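Local coordinates for gluconate kinase (Lactobacillus acidophilus, PDB 3LL3), which probably phosphorylates a sugar or sugar acid such as gluconate at the expense of ATP, as an FGGY-family carbohydrate kinase that binds ATP and D-xylulose, at residues Ile265-Gln271 / Thr288-Gly294; Thr173-Ala177 / Tyr283-Lys287; Asp349-Arg353 / Tyr489-Ser493. All coordinates share one frame; numbering follows the deposited sequence.

How the interactions relate
Following the chain from the N terminus, residues 173-177 come first, then 265-271, 283-287 and 288-294, so the loops of interactions 2 and 1 cross: interaction 1 opens before interaction 2 closes at 283-287 and itself closes just afterwards. Interaction 1 pairs two strands of the C-terminal FGGY sheet; interaction 2 brings a short helix from the N-terminal FGGY region against the neighbouring strand 281-284. The two touch, with L291 N probably hydrogen-bonded to Y283 O at 2.8 Å. Interaction 3 follows in series, fastening the C-terminal tail to the loop before strand 354-359; its centre lies about 30 Å from that of interaction 1 and about 33 Å from that of interaction 2.

Interaction 1. Residues Ile265-Gln271 / Thr288-Gly294; sequences IRTIVDQ and THYLLGG
Residues I265-V269 and Y290-G294 run antiparallel, their short axes 155° apart, with I265/G294, T267/L292 and V269/Y290 as hydrogen-bonded pairs, each closed by two N-H...O bonds. Between these lie the non-hydrogen-bonded pairs R266/G293 and I268/L291; R266 CA also makes a CA-H...O contact of 3.1 Å to L292 O. G293 CA lies 3.0 Å from I265 O, and a CB built on G293 would run into that oxygen and into R266 CG. On the face carrying R266, I268 and L291, I268 CG1 meets L291 CD1 obliquely at 3.8 Å, and the same I268 turns CG2 to the ring edge and CB of H289. These are the second and third strands counting from edge strand 281-284 of the mixed sheet in the C-terminal half of an actin-like ATPase fold: R266, I268 and L291 pack on helix 239-245, while I265, on the other face, packs on helix 365-388. R266 extends straight from CG to NE and reaches the bound D-xylulose. On the face shared by T267, V269, Y290 and L292, L292 CD1 sits against both methyls of V269, 3.7 Å from CG1, the two side chains crossing at about a right angle. T267 and L292 lie side by side, CG2 to CB, and T267 OG1 bonds to H254 O. The Y290 ring, swung beside its own backbone N (chi1 -59°), has V269 O in its plane at one edge and the backbone of Q271 over one face, CD1 standing 3.4 Å from Q271 C; its hydroxyl is held by K287 O.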
ATOM      1  N   ILE A 265     -18.248  -9.170 -14.164  1.00 22.00           N
ATOM      2  CA  ILE A 265     -19.454  -9.645 -13.486  1.00 21.91           C
ATOM      3  C   ILE A 265     -20.702  -9.180 -14.253  1.00 24.66           C
ATOM      4  O   ILE A 265     -20.821  -7.998 -14.598  1.00 22.95           O
ATOM      5  CB  ILE A 265     -19.500  -9.196 -11.992  1.00 23.29           C
ATOM      6  CG1 ILE A 265     -20.714  -9.814 -11.281  1.00 22.56           C
ATOM      7  CG2 ILE A 265     -19.484  -7.687 -11.855  1.00 22.74           C
ATOM      8  CD1 ILE A 265     -20.527 -11.329 -10.965  1.00 21.71           C
ATOM      9  N   ARG A 266     -21.622 -10.101 -14.538  1.00 23.50           N
ATOM     10  CA  ARG A 266     -22.801  -9.785 -15.340  1.00 21.61           C
ATOM     11  C   ARG A 266     -24.052 -10.535 -14.904  1.00 23.61           C
ATOM     12  O   ARG A 266     -23.984 -11.626 -14.323  1.00 21.19           O
ATOM     13  CB  ARG A 266     -22.573 -10.170 -16.787  1.00 22.37           C
ATOM     14  CG  ARG A 266     -21.348  -9.604 -17.412  1.00 22.99           C
ATOM     15  CD  ARG A 266     -21.197 -10.196 -18.783  1.00 23.71           C
ATOM     16  NE  ARG A 266     -19.975  -9.764 -19.445  1.00 29.72           N
ATOM     17  CZ  ARG A 266     -18.922 -10.548 -19.669  1.00 31.19           C
ATOM     18  NH1 ARG A 266     -18.932 -11.828 -19.280  1.00 23.71           N
ATOM     19  NH2 ARG A 266     -17.859 -10.041 -20.299  1.00 35.65           N
ATOM     20  N   THR A 267     -25.192  -9.965 -15.257  1.00 21.91           N
ATOM     21  CA  THR A 267     -26.474 -10.580 -14.978  1.00 24.16           C
ATOM     22  C   THR A 267     -27.504 -10.051 -15.970  1.00 23.06           C
ATOM     23  O   THR A 267     -27.324  -8.979 -16.532  1.00 25.22           O
ATOM     24  CB  THR A 267     -26.914 -10.307 -13.519  1.00 26.99           C
ATOM     25  OG1 THR A 267     -28.008 -11.167 -13.181  1.00 27.29           O
ATOM     26  CG2 THR A 267     -27.322  -8.832 -13.334  1.00 25.42           C
ATOM     27  N   ILE A 268     -28.577 -10.802 -16.186  1.00 24.07           N
ATOM     28  CA  ILE A 268     -29.591 -10.426 -17.159  1.00 24.76           C
ATOM     29  C   ILE A 268     -30.898 -10.147 -16.435  1.00 26.33           C
ATOM     30  O   ILE A 268     -31.355 -10.974 -15.633  1.00 24.20           O
ATOM     31  CB  ILE A 268     -29.766 -11.543 -18.198  1.00 22.87           C
ATOM     32  CG1 ILE A 268     -28.503 -11.637 -19.063  1.00 23.10           C
ATOM     33  CG2 ILE A 268     -31.021 -11.315 -19.047  1.00 27.08           C
ATOM     34  CD1 ILE A 268     -28.441 -12.840 -19.959  1.00 23.57           C
ATOM     35  N   VAL A 269     -31.479  -8.975 -16.698  1.00 24.23           N
ATOM     36  CA  VAL A 269     -32.697  -8.538 -16.014  1.00 26.80           C
ATOM     37  C   VAL A 269     -33.800  -8.281 -17.036  1.00 31.00           C
ATOM     38  O   VAL A 269     -33.521  -8.206 -18.242  1.00 27.51           O
ATOM     39  CB  VAL A 269     -32.449  -7.275 -15.149  1.00 26.65           C
ATOM     40  CG1 VAL A 269     -31.488  -7.596 -14.032  1.00 27.94           C
ATOM     41  CG2 VAL A 269     -31.877  -6.141 -16.008  1.00 26.63           C
ATOM     42  N   ASP A 270     -35.047  -8.153 -16.583  1.00 32.08           N
ATOM     43  CA  ASP A 270     -36.163  -8.078 -17.544  1.00 33.40           C
ATOM     44  C   ASP A 270     -36.548  -6.670 -17.991  1.00 34.81           C
ATOM     45  O   ASP A 270     -37.474  -6.498 -18.784  1.00 37.89           O
ATOM     46  CB  ASP A 270     -37.403  -8.832 -17.056  1.00 37.10           C
ATOM     47  CG  ASP A 270     -37.897  -8.350 -15.708  1.00 40.56           C
ATOM     48  OD1 ASP A 270     -37.479  -7.271 -15.240  1.00 41.53           O
ATOM     49  OD2 ASP A 270     -38.716  -9.069 -15.102  1.00 51.49           O
ATOM     50  N   GLN A 271     -35.848  -5.665 -17.491  1.00 33.08           N
ATOM     51  CA  GLN A 271     -36.105  -4.304 -17.931  1.00 35.12           C
ATOM     52  C   GLN A 271     -34.839  -3.451 -17.886  1.00 33.46           C
ATOM     53  O   GLN A 271     -33.865  -3.815 -17.217  1.00 31.90           O
ATOM     54  CB  GLN A 271     -37.252  -3.683 -17.114  1.00 38.59           C
ATOM     55  CG  GLN A 271     -37.025  -3.606 -15.617  1.00 43.34           C
ATOM     56  CD  GLN A 271     -38.310  -3.308 -14.846  1.00 52.82           C
ATOM     57  OE1 GLN A 271     -39.410  -3.379 -15.405  1.00 54.85           O
ATOM     58  NE2 GLN A 271     -38.176  -2.980 -13.558  1.00 49.00           N
ATOM     59  N   THR A 288     -37.134  -7.780 -23.513  1.00 31.85           N
ATOM     60  CA  THR A 288     -37.339  -8.283 -22.158  1.00 33.36           C
ATOM     61  C   THR A 288     -36.086  -8.894 -21.523  1.00 32.71           C
ATOM     62  O   THR A 288     -36.188  -9.630 -20.546  1.00 31.38           O
ATOM     63  CB  THR A 288     -38.479  -9.326 -22.129  1.00 35.24           C
ATOM     64  OG1 THR A 288     -38.088 -10.483 -22.885  1.00 34.26           O
ATOM     65  CG2 THR A 288     -39.763  -8.728 -22.730  1.00 34.99           C
ATOM     66  N   HIS A 289     -34.916  -8.598 -22.090  1.00 32.03           N
ATOM     67  CA  HIS A 289     -33.643  -9.071 -21.548  1.00 27.49           C
ATOM     68  C   HIS A 289     -32.581  -7.975 -21.699  1.00 26.90           C
ATOM     69  O   HIS A 289     -32.304  -7.525 -22.814  1.00 25.51           O
ATOM     70  CB  HIS A 289     -33.174 -10.364 -22.244  1.00 28.74           C
ATOM     71  CG  HIS A 289     -34.123 -11.514 -22.094  1.00 29.52           C
ATOM     72  ND1 HIS A 289     -35.251 -11.652 -22.875  1.00 32.21           N
ATOM     73  CD2 HIS A 289     -34.111 -12.579 -21.258  1.00 30.69           C
ATOM     74  CE1 HIS A 289     -35.895 -12.753 -22.524  1.00 35.19           C
ATOM     75  NE2 HIS A 289     -35.226 -13.331 -21.541  1.00 33.80           N
ATOM     76  N   TYR A 290     -31.999  -7.568 -20.571  1.00 24.46           N
ATOM     77  CA  TYR A 290     -30.996  -6.512 -20.511  1.00 26.28           C
ATOM     78  C   TYR A 290     -29.768  -7.000 -19.749  1.00 25.42           C
ATOM     79  O   TYR A 290     -29.879  -7.501 -18.636  1.00 26.14           O
ATOM     80  CB  TYR A 290     -31.598  -5.243 -19.864  1.00 24.03           C
ATOM     81  CG  TYR A 290     -32.784  -4.771 -20.669  1.00 27.84           C
ATOM     82  CD1 TYR A 290     -34.019  -5.402 -20.552  1.00 29.03           C
ATOM     83  CD2 TYR A 290     -32.652  -3.758 -21.612  1.00 26.64           C
ATOM     84  CE1 TYR A 290     -35.106  -5.003 -21.316  1.00 29.43           C
ATOM     85  CE2 TYR A 290     -33.737  -3.360 -22.392  1.00 27.84           C
ATOM     86  CZ  TYR A 290     -34.959  -3.986 -22.237  1.00 28.73           C
ATOM     87  OH  TYR A 290     -36.036  -3.597 -23.008  1.00 32.57           O
ATOM     88  N   LEU A 291     -28.599  -6.853 -20.364  1.00 24.47           N
ATOM     89  CA  LEU A 291     -27.361  -7.323 -19.769  1.00 22.85           C
ATOM     90  C   LEU A 291     -26.739  -6.233 -18.917  1.00 24.03           C
ATOM     91  O   LEU A 291     -26.340  -5.172 -19.428  1.00 23.40           O
ATOM     92  CB  LEU A 291     -26.384  -7.799 -20.851  1.00 23.49           C
ATOM     93  CG  LEU A 291     -25.066  -8.407 -20.342  1.00 22.12           C
ATOM     94  CD1 LEU A 291     -25.286  -9.832 -19.832  1.00 21.90           C
ATOM     95  CD2 LEU A 291     -24.045  -8.409 -21.485  1.00 22.52           C
ATOM     96  N   LEU A 292     -26.700  -6.470 -17.609  1.00 22.99           N
ATOM     97  CA  LEU A 292     -26.035  -5.565 -16.693  1.00 23.43           C
ATOM     98  C   LEU A 292     -24.665  -6.110 -16.372  1.00 23.03           C
ATOM     99  O   LEU A 292     -24.493  -7.312 -16.196  1.00 23.73           O
ATOM    100  CB  LEU A 292     -26.830  -5.404 -15.398  1.00 22.95           C
ATOM    101  CG  LEU A 292     -28.329  -5.115 -15.521  1.00 25.19           C
ATOM    102  CD1 LEU A 292     -28.939  -4.963 -14.119  1.00 27.20           C
ATOM    103  CD2 LEU A 292     -28.587  -3.872 -16.366  1.00 23.01           C
ATOM    104  N   GLY A 293     -23.671  -5.243 -16.269  1.00 23.82           N
ATOM    105  CA  GLY A 293     -22.392  -5.755 -15.825  1.00 22.78           C
ATOM    106  C   GLY A 293     -21.306  -4.742 -15.590  1.00 25.62           C
ATOM    107  O   GLY A 293     -21.465  -3.535 -15.866  1.00 21.56           O
ATOM    108  N   GLY A 294     -20.198  -5.259 -15.067  1.00 25.18           N
ATOM    109  CA  GLY A 294     -18.988  -4.495 -14.846  1.00 25.48           C
ATOM    110  C   GLY A 294     -17.798  -5.223 -15.454  1.00 23.51           C
ATOM    111  O   GLY A 294     -17.473  -6.345 -15.049  1.00 25.37           O
TER

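Interaction 2. Residues Thr173-Ala177 / Tyr283-Lys287; sequences TTMAA and YPADK
A177 CB packs 3.5 Å from Y283 CB and 3.6 Å from P284 CD. Y283 carries CG anti to its carbonyl carbon (chi1 -59°), which places the ring beside the A177 carbonyl, CD1 lying 3.2 Å from A177 O in an oblique approach. The ring also stacks with F281 and touches the bound D-xylulose. An alanine here would take away the ring, which would probably leave F281 without its stacking partner and the sugar without this aromatic contact. The two threonines are turned differently. T173 lays CB and CG2 along A285 O; its OG1 reaches the same carbonyl through a water, which donates to A285 O at 2.7 Å. T174 holds CG2 anti to its carbonyl carbon (chi1, measured to OG1, 78°), against A285 CA at 3.8 Å, while its OG1 turns to D172 OD1 and S238 N. T174 CA adds a CA-H...O contact to P284 O. Helix 173-176 thus lies between strand 232-238, where T174 touches A237, and strand 281-284 of the other FGGY half, with Y241 of helix 239-245 meeting both T174 and A285.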
ATOM      1  N   THR A 173     -28.993  -6.637 -31.848  1.00 21.99           N
ATOM      2  CA  THR A 173     -29.300  -5.773 -30.725  1.00 23.24           C
ATOM      3  C   THR A 173     -28.162  -5.711 -29.679  1.00 23.96           C
ATOM      4  O   THR A 173     -27.854  -4.643 -29.194  1.00 21.10           O
ATOM      5  CB  THR A 173     -30.581  -6.242 -30.020  1.00 24.88           C
ATOM      6  OG1 THR A 173     -31.655  -6.331 -30.972  1.00 26.22           O
ATOM      7  CG2 THR A 173     -30.952  -5.295 -28.913  1.00 24.40           C
ATOM      8  N   THR A 174     -27.556  -6.849 -29.320  1.00 23.45           N
ATOM      9  CA  THR A 174     -26.561  -6.840 -28.229  1.00 22.92           C
ATOM     10  C   THR A 174     -25.299  -6.103 -28.655  1.00 23.49           C
ATOM     11  O   THR A 174     -24.566  -5.560 -27.825  1.00 23.71           O
ATOM     12  CB  THR A 174     -26.148  -8.270 -27.757  1.00 23.02           C
ATOM     13  OG1 THR A 174     -25.222  -8.825 -28.694  1.00 23.21           O
ATOM     14  CG2 THR A 174     -27.350  -9.182 -27.625  1.00 20.92           C
HETATM   15  N   MSE A 175     -25.040  -6.086 -29.957  1.00 22.96           N
HETATM   16  CA  MSE A 175     -23.862  -5.397 -30.470  1.00 23.24           C
HETATM   17  C   MSE A 175     -24.143  -3.890 -30.633  1.00 22.64           C
HETATM   18  O   MSE A 175     -23.275  -3.065 -30.380  1.00 23.68           O
HETATM   19  CB  MSE A 175     -23.405  -6.024 -31.788  1.00 23.43           C
HETATM   20  CG  MSE A 175     -22.069  -5.518 -32.267  1.00 25.73           C
HETATM   21 SE   MSE A 175     -20.552  -5.947 -31.106  1.00 46.13          SE
HETATM   22  CE  MSE A 175     -20.633  -7.910 -31.229  1.00 23.42           C
ATOM     23  N   ALA A 176     -25.357  -3.548 -31.051  1.00 23.33           N
ATOM     24  CA  ALA A 176     -25.783  -2.153 -31.097  1.00 24.87           C
ATOM     25  C   ALA A 176     -25.729  -1.588 -29.667  1.00 25.85           C
ATOM     26  O   ALA A 176     -25.434  -0.405 -29.460  1.00 24.17           O
ATOM     27  CB  ALA A 176     -27.190  -2.051 -31.666  1.00 23.73           C
ATOM     28  N   ALA A 177     -25.982  -2.468 -28.689  1.00 24.07           N
ATOM     29  CA  ALA A 177     -25.950  -2.097 -27.284  1.00 23.72           C
ATOM     30  C   ALA A 177     -24.565  -1.636 -26.827  1.00 24.80           C
ATOM     31  O   ALA A 177     -24.462  -0.912 -25.844  1.00 24.11           O
ATOM     32  CB  ALA A 177     -26.481  -3.248 -26.391  1.00 21.97           C
ATOM     33  N   TYR A 283     -26.802  -3.183 -21.309  1.00 21.66           N
ATOM     34  CA  TYR A 283     -26.795  -3.464 -22.750  1.00 23.32           C
ATOM     35  C   TYR A 283     -27.989  -4.353 -23.094  1.00 23.86           C
ATOM     36  O   TYR A 283     -28.005  -5.550 -22.741  1.00 22.40           O
ATOM     37  CB  TYR A 283     -25.522  -4.209 -23.196  1.00 22.31           C
ATOM     38  CG  TYR A 283     -24.202  -3.505 -22.930  1.00 24.92           C
ATOM     39  CD1 TYR A 283     -24.126  -2.114 -22.857  1.00 23.99           C
ATOM     40  CD2 TYR A 283     -23.019  -4.234 -22.795  1.00 24.67           C
ATOM     41  CE1 TYR A 283     -22.917  -1.473 -22.637  1.00 25.11           C
ATOM     42  CE2 TYR A 283     -21.805  -3.602 -22.558  1.00 26.37           C
ATOM     43  CZ  TYR A 283     -21.763  -2.218 -22.484  1.00 26.86           C
ATOM     44  OH  TYR A 283     -20.571  -1.570 -22.265  1.00 27.86           O
ATOM     45  N   PRO A 284     -28.987  -3.783 -23.784  1.00 21.25           N
ATOM     46  CA  PRO A 284     -30.162  -4.575 -24.186  1.00 23.76           C
ATOM     47  C   PRO A 284     -29.797  -5.808 -25.024  1.00 24.37           C
ATOM     48  O   PRO A 284     -28.830  -5.763 -25.794  1.00 23.39           O
ATOM     49  CB  PRO A 284     -30.982  -3.591 -25.042  1.00 24.02           C
ATOM     50  CG  PRO A 284     -30.570  -2.236 -24.588  1.00 22.85           C
ATOM     51  CD  PRO A 284     -29.121  -2.355 -24.129  1.00 22.77           C
ATOM     52  N   ALA A 285     -30.570  -6.882 -24.881  1.00 24.45           N
ATOM     53  CA  ALA A 285     -30.453  -8.054 -25.747  1.00 25.23           C
ATOM     54  C   ALA A 285     -31.731  -8.180 -26.599  1.00 25.08           C
ATOM     55  O   ALA A 285     -31.701  -8.605 -27.760  1.00 24.31           O
ATOM     56  CB  ALA A 285     -30.227  -9.322 -24.896  1.00 24.82           C
ATOM     57  N   ASP A 286     -32.852  -7.808 -25.995  1.00 24.78           N
ATOM     58  CA  ASP A 286     -34.127  -7.681 -26.697  1.00 27.43           C
ATOM     59  C   ASP A 286     -35.060  -6.977 -25.736  1.00 31.08           C
ATOM     60  O   ASP A 286     -34.612  -6.440 -24.708  1.00 27.33           O
ATOM     61  CB  ASP A 286     -34.685  -9.036 -27.118  1.00 26.86           C
ATOM     62  CG  ASP A 286     -34.799 -10.002 -25.953  1.00 31.41           C
ATOM     63  OD1 ASP A 286     -35.571  -9.730 -25.003  1.00 31.08           O
ATOM     64  OD2 ASP A 286     -34.108 -11.037 -25.989  1.00 34.44           O
ATOM     65  N   LYS A 287     -36.345  -6.952 -26.050  1.00 30.69           N
ATOM     66  CA  LYS A 287     -37.250  -6.102 -25.275  1.00 33.64           C
ATOM     67  C   LYS A 287     -37.389  -6.512 -23.812  1.00 32.23           C
ATOM     68  O   LYS A 287     -37.719  -5.689 -22.967  1.00 32.41           O
ATOM     69  CB  LYS A 287     -38.632  -6.016 -25.933  1.00 37.18           C
ATOM     70  CG  LYS A 287     -38.725  -4.942 -27.003  1.00 42.02           C
ATOM     71  CD  LYS A 287     -38.404  -3.558 -26.430  1.00 40.51           C
ATOM     72  CE  LYS A 287     -39.449  -3.096 -25.433  1.00 39.36           C
ATOM     73  NZ  LYS A 287     -39.374  -1.617 -25.264  1.00 36.43           N
TER
HETATM   74  O   HOH W   1     -32.804  -8.708 -30.189  1.00 30.68           O

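Interaction 3. Residues Asp349-Arg353 / Tyr489-Ser493; sequences DANAR and YGKFS. With DXP (1-deoxy-D-xylulose-5-phosphate), chain D.
Y489 turns CG anti to its carbonyl carbon (chi1 -59°), which brings one face of its ring against the backbone of A352, and R353 bends at chi3 (136°) to bring its guanidinium over F492 CB. A352 CA stands 4.0 Å from the Y489 ring centroid, a CH-pi contact over the face and offset toward the rim; R353 N shares that face and A352 CB adds contact at CD1. At the ring edge, D349 OD2 lies 3.6 Å from Y489 CD1, near the ring plane. The other carboxylate oxygen, OD1, accepts from N351 N at 2.8 Å from above the carboxylate plane. This makes an Asx turn within the type I beta turn D349-A352, a corner against which the tail after helix 465-485 packs. On the ligand side of the turn, A350 O lies 2.9 Å from O4 of 1-deoxy-D-xylulose-5-phosphate, which H129 and N297 bind. F492 CB lies over one face of the R353 guanidinium, 3.3 Å from NH1, while R353 CD approaches the F492 ring obliquely. No direct hydrogen bond joins the segments; water does so. One water donates to N351 O and Y489 O and takes a weak bond from R353 NH1 in the guanidinium plane, while another links R353 O, at 2.8 Å, to Y489 OH. Beyond the chain, R353 packs on L359 and F492 on G358, both residues of the second subunit.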
ATOM      1  N   ASP A 349     -11.986   4.794 -12.944  1.00 28.00           N
ATOM      2  CA  ASP A 349     -10.937   5.809 -12.836  1.00 27.44           C
ATOM      3  C   ASP A 349      -9.714   5.292 -13.569  1.00 25.51           C
ATOM      4  O   ASP A 349      -9.023   4.399 -13.091  1.00 26.34           O
ATOM      5  CB  ASP A 349     -10.607   6.066 -11.362  1.00 26.34           C
ATOM      6  CG  ASP A 349      -9.503   7.094 -11.181  1.00 26.39           C
ATOM      7  OD1 ASP A 349      -8.868   7.468 -12.190  1.00 25.61           O
ATOM      8  OD2 ASP A 349      -9.276   7.524 -10.032  1.00 26.34           O
ATOM      9  N   ALA A 350      -9.454   5.822 -14.750  1.00 26.44           N
ATOM     10  CA  ALA A 350      -8.350   5.333 -15.558  1.00 27.97           C
ATOM     11  C   ALA A 350      -6.994   5.644 -14.936  1.00 26.53           C
ATOM     12  O   ALA A 350      -5.994   5.089 -15.345  1.00 30.40           O
ATOM     13  CB  ALA A 350      -8.422   5.919 -16.958  1.00 34.16           C
ATOM     14  N   ASN A 351      -6.958   6.537 -13.960  1.00 27.07           N
ATOM     15  CA  ASN A 351      -5.686   6.920 -13.349  1.00 28.42           C
ATOM     16  C   ASN A 351      -5.377   6.168 -12.070  1.00 27.56           C
ATOM     17  O   ASN A 351      -4.305   6.330 -11.497  1.00 28.71           O
ATOM     18  CB  ASN A 351      -5.637   8.428 -13.095  1.00 30.43           C
ATOM     19  CG  ASN A 351      -5.887   9.216 -14.343  1.00 35.75           C
ATOM     20  OD1 ASN A 351      -5.326   8.913 -15.398  1.00 37.02           O
ATOM     21  ND2 ASN A 351      -6.761  10.209 -14.250  1.00 39.45           N
ATOM     22  N   ALA A 352      -6.314   5.339 -11.624  1.00 27.46           N
ATOM     23  CA  ALA A 352      -6.127   4.606 -10.368  1.00 22.81           C
ATOM     24  C   ALA A 352      -4.858   3.778 -10.390  1.00 23.54           C
ATOM     25  O   ALA A 352      -4.373   3.381 -11.448  1.00 25.12           O
ATOM     26  CB  ALA A 352      -7.330   3.719 -10.073  1.00 25.54           C
ATOM     27  N   ARG A 353      -4.310   3.527  -9.206  1.00 25.31           N
ATOM     28  CA  ARG A 353      -3.150   2.666  -9.073  1.00 25.61           C
ATOM     29  C   ARG A 353      -3.371   1.724  -7.885  1.00 22.16           C
ATOM     30  O   ARG A 353      -4.302   1.913  -7.121  1.00 24.77           O
ATOM     31  CB  ARG A 353      -1.887   3.509  -8.908  1.00 25.49           C
ATOM     32  CG  ARG A 353      -1.469   4.210 -10.203  1.00 30.20           C
ATOM     33  CD  ARG A 353      -0.439   5.272  -9.911  1.00 37.36           C
ATOM     34  NE  ARG A 353       0.659   5.237 -10.868  1.00 41.05           N
ATOM     35  CZ  ARG A 353       0.785   6.072 -11.889  1.00 42.11           C
ATOM     36  NH1 ARG A 353      -0.125   7.015 -12.085  1.00 47.86           N
ATOM     37  NH2 ARG A 353       1.816   5.966 -12.713  1.00 42.37           N
ATOM     38  N   TYR A 489      -5.276   9.731  -6.834  1.00 29.22           N
ATOM     39  CA  TYR A 489      -4.543   9.087  -7.924  1.00 30.91           C
ATOM     40  C   TYR A 489      -4.006  10.057  -8.990  1.00 36.33           C
ATOM     41  O   TYR A 489      -2.989   9.779  -9.634  1.00 36.02           O
ATOM     42  CB  TYR A 489      -5.379   7.965  -8.552  1.00 28.02           C
ATOM     43  CG  TYR A 489      -5.770   6.886  -7.565  1.00 28.00           C
ATOM     44  CD1 TYR A 489      -7.098   6.504  -7.416  1.00 25.22           C
ATOM     45  CD2 TYR A 489      -4.809   6.280  -6.747  1.00 26.42           C
ATOM     46  CE1 TYR A 489      -7.464   5.522  -6.510  1.00 25.49           C
ATOM     47  CE2 TYR A 489      -5.167   5.285  -5.827  1.00 27.51           C
ATOM     48  CZ  TYR A 489      -6.496   4.915  -5.718  1.00 26.57           C
ATOM     49  OH  TYR A 489      -6.865   3.959  -4.813  1.00 25.55           O
ATOM     50  N   GLY A 490      -4.671  11.198  -9.157  1.00 38.81           N
ATOM     51  CA  GLY A 490      -4.303  12.139 -10.206  1.00 40.57           C
ATOM     52  C   GLY A 490      -2.910  12.670  -9.949  1.00 41.66           C
ATOM     53  O   GLY A 490      -2.158  13.007 -10.861  1.00 43.06           O
ATOM     54  N   LYS A 491      -2.577  12.708  -8.670  1.00 42.33           N
ATOM     55  CA  LYS A 491      -1.295  13.170  -8.174  1.00 42.57           C
ATOM     56  C   LYS A 491      -0.113  12.398  -8.788  1.00 42.30           C
ATOM     57  O   LYS A 491       0.920  12.988  -9.093  1.00 44.31           O
ATOM     58  CB  LYS A 491      -1.307  13.024  -6.647  1.00 44.25           C
ATOM     59  CG  LYS A 491      -0.805  14.230  -5.863  1.00 50.44           C
ATOM     60  CD  LYS A 491      -1.425  15.538  -6.360  1.00 54.29           C
ATOM     61  CE  LYS A 491      -1.077  16.697  -5.423  1.00 54.86           C
ATOM     62  NZ  LYS A 491       0.339  16.620  -4.938  1.00 53.43           N
ATOM     63  N   PHE A 492      -0.271  11.087  -8.982  1.00 38.28           N
ATOM     64  CA  PHE A 492       0.819  10.227  -9.460  1.00 35.85           C
ATOM     65  C   PHE A 492       1.284  10.519 -10.884  1.00 46.10           C
ATOM     66  O   PHE A 492       2.171   9.835 -11.409  1.00 47.24           O
ATOM     67  CB  PHE A 492       0.440   8.741  -9.327  1.00 37.39           C
ATOM     68  CG  PHE A 492       0.403   8.269  -7.907  1.00 34.02           C
ATOM     69  CD1 PHE A 492      -0.731   8.452  -7.134  1.00 32.76           C
ATOM     70  CD2 PHE A 492       1.532   7.700  -7.318  1.00 32.52           C
ATOM     71  CE1 PHE A 492      -0.753   8.041  -5.793  1.00 31.46           C
ATOM     72  CE2 PHE A 492       1.517   7.294  -5.984  1.00 31.60           C
ATOM     73  CZ  PHE A 492       0.377   7.471  -5.222  1.00 28.58           C
ATOM     74  N   SER A 493       0.703  11.538 -11.506  1.00 47.64           N
ATOM     75  CA  SER A 493       0.989  11.800 -12.910  1.00 53.27           C
ATOM     76  C   SER A 493       0.379  13.119 -13.394  1.00 51.90           C
ATOM     77  O   SER A 493       0.335  14.108 -12.656  1.00 52.90           O
ATOM     78  CB  SER A 493       0.480  10.626 -13.754  1.00 50.75           C
ATOM     79  OG  SER A 493       0.860  10.769 -15.108  1.00 61.94           O
TER
HETATM   80  C1  DXP D3264      -3.346   5.475 -19.176  1.00 59.86           C
HETATM   81  C2  DXP D3264      -2.996   3.999 -18.827  1.00 59.91           C
HETATM   82  C3  DXP D3264      -3.857   2.902 -19.502  1.00 57.87           C
HETATM   83  C4  DXP D3264      -5.334   3.194 -19.165  1.00 53.51           C
HETATM   84  C5  DXP D3264      -6.481   2.159 -19.271  1.00 50.11           C
HETATM   85  O2  DXP D3264      -2.383   3.760 -17.840  1.00 60.88           O
HETATM   86  O3  DXP D3264      -3.351   1.648 -19.265  1.00 58.94           O
HETATM   87  O4  DXP D3264      -5.362   3.919 -17.978  1.00 55.17           O
HETATM   88  O5  DXP D3264      -7.368   2.062 -18.187  1.00 50.30           O
HETATM   89  P   DXP D3264      -9.025   1.961 -18.239  1.00 42.23           P
HETATM   90  O2P DXP D3264      -9.642   3.419 -18.417  1.00 38.55           O
HETATM   91  O1P DXP D3264      -9.465   0.826 -19.283  1.00 36.74           O
HETATM   92  O3P DXP D3264      -9.536   1.630 -16.964  1.00 38.57           O
HETATM   93  O   HOH W   2      -2.521   8.210 -12.036  1.00 41.23           O
HETATM   94  O   HOH W   3      -4.871   2.138  -4.395  1.00 26.19           O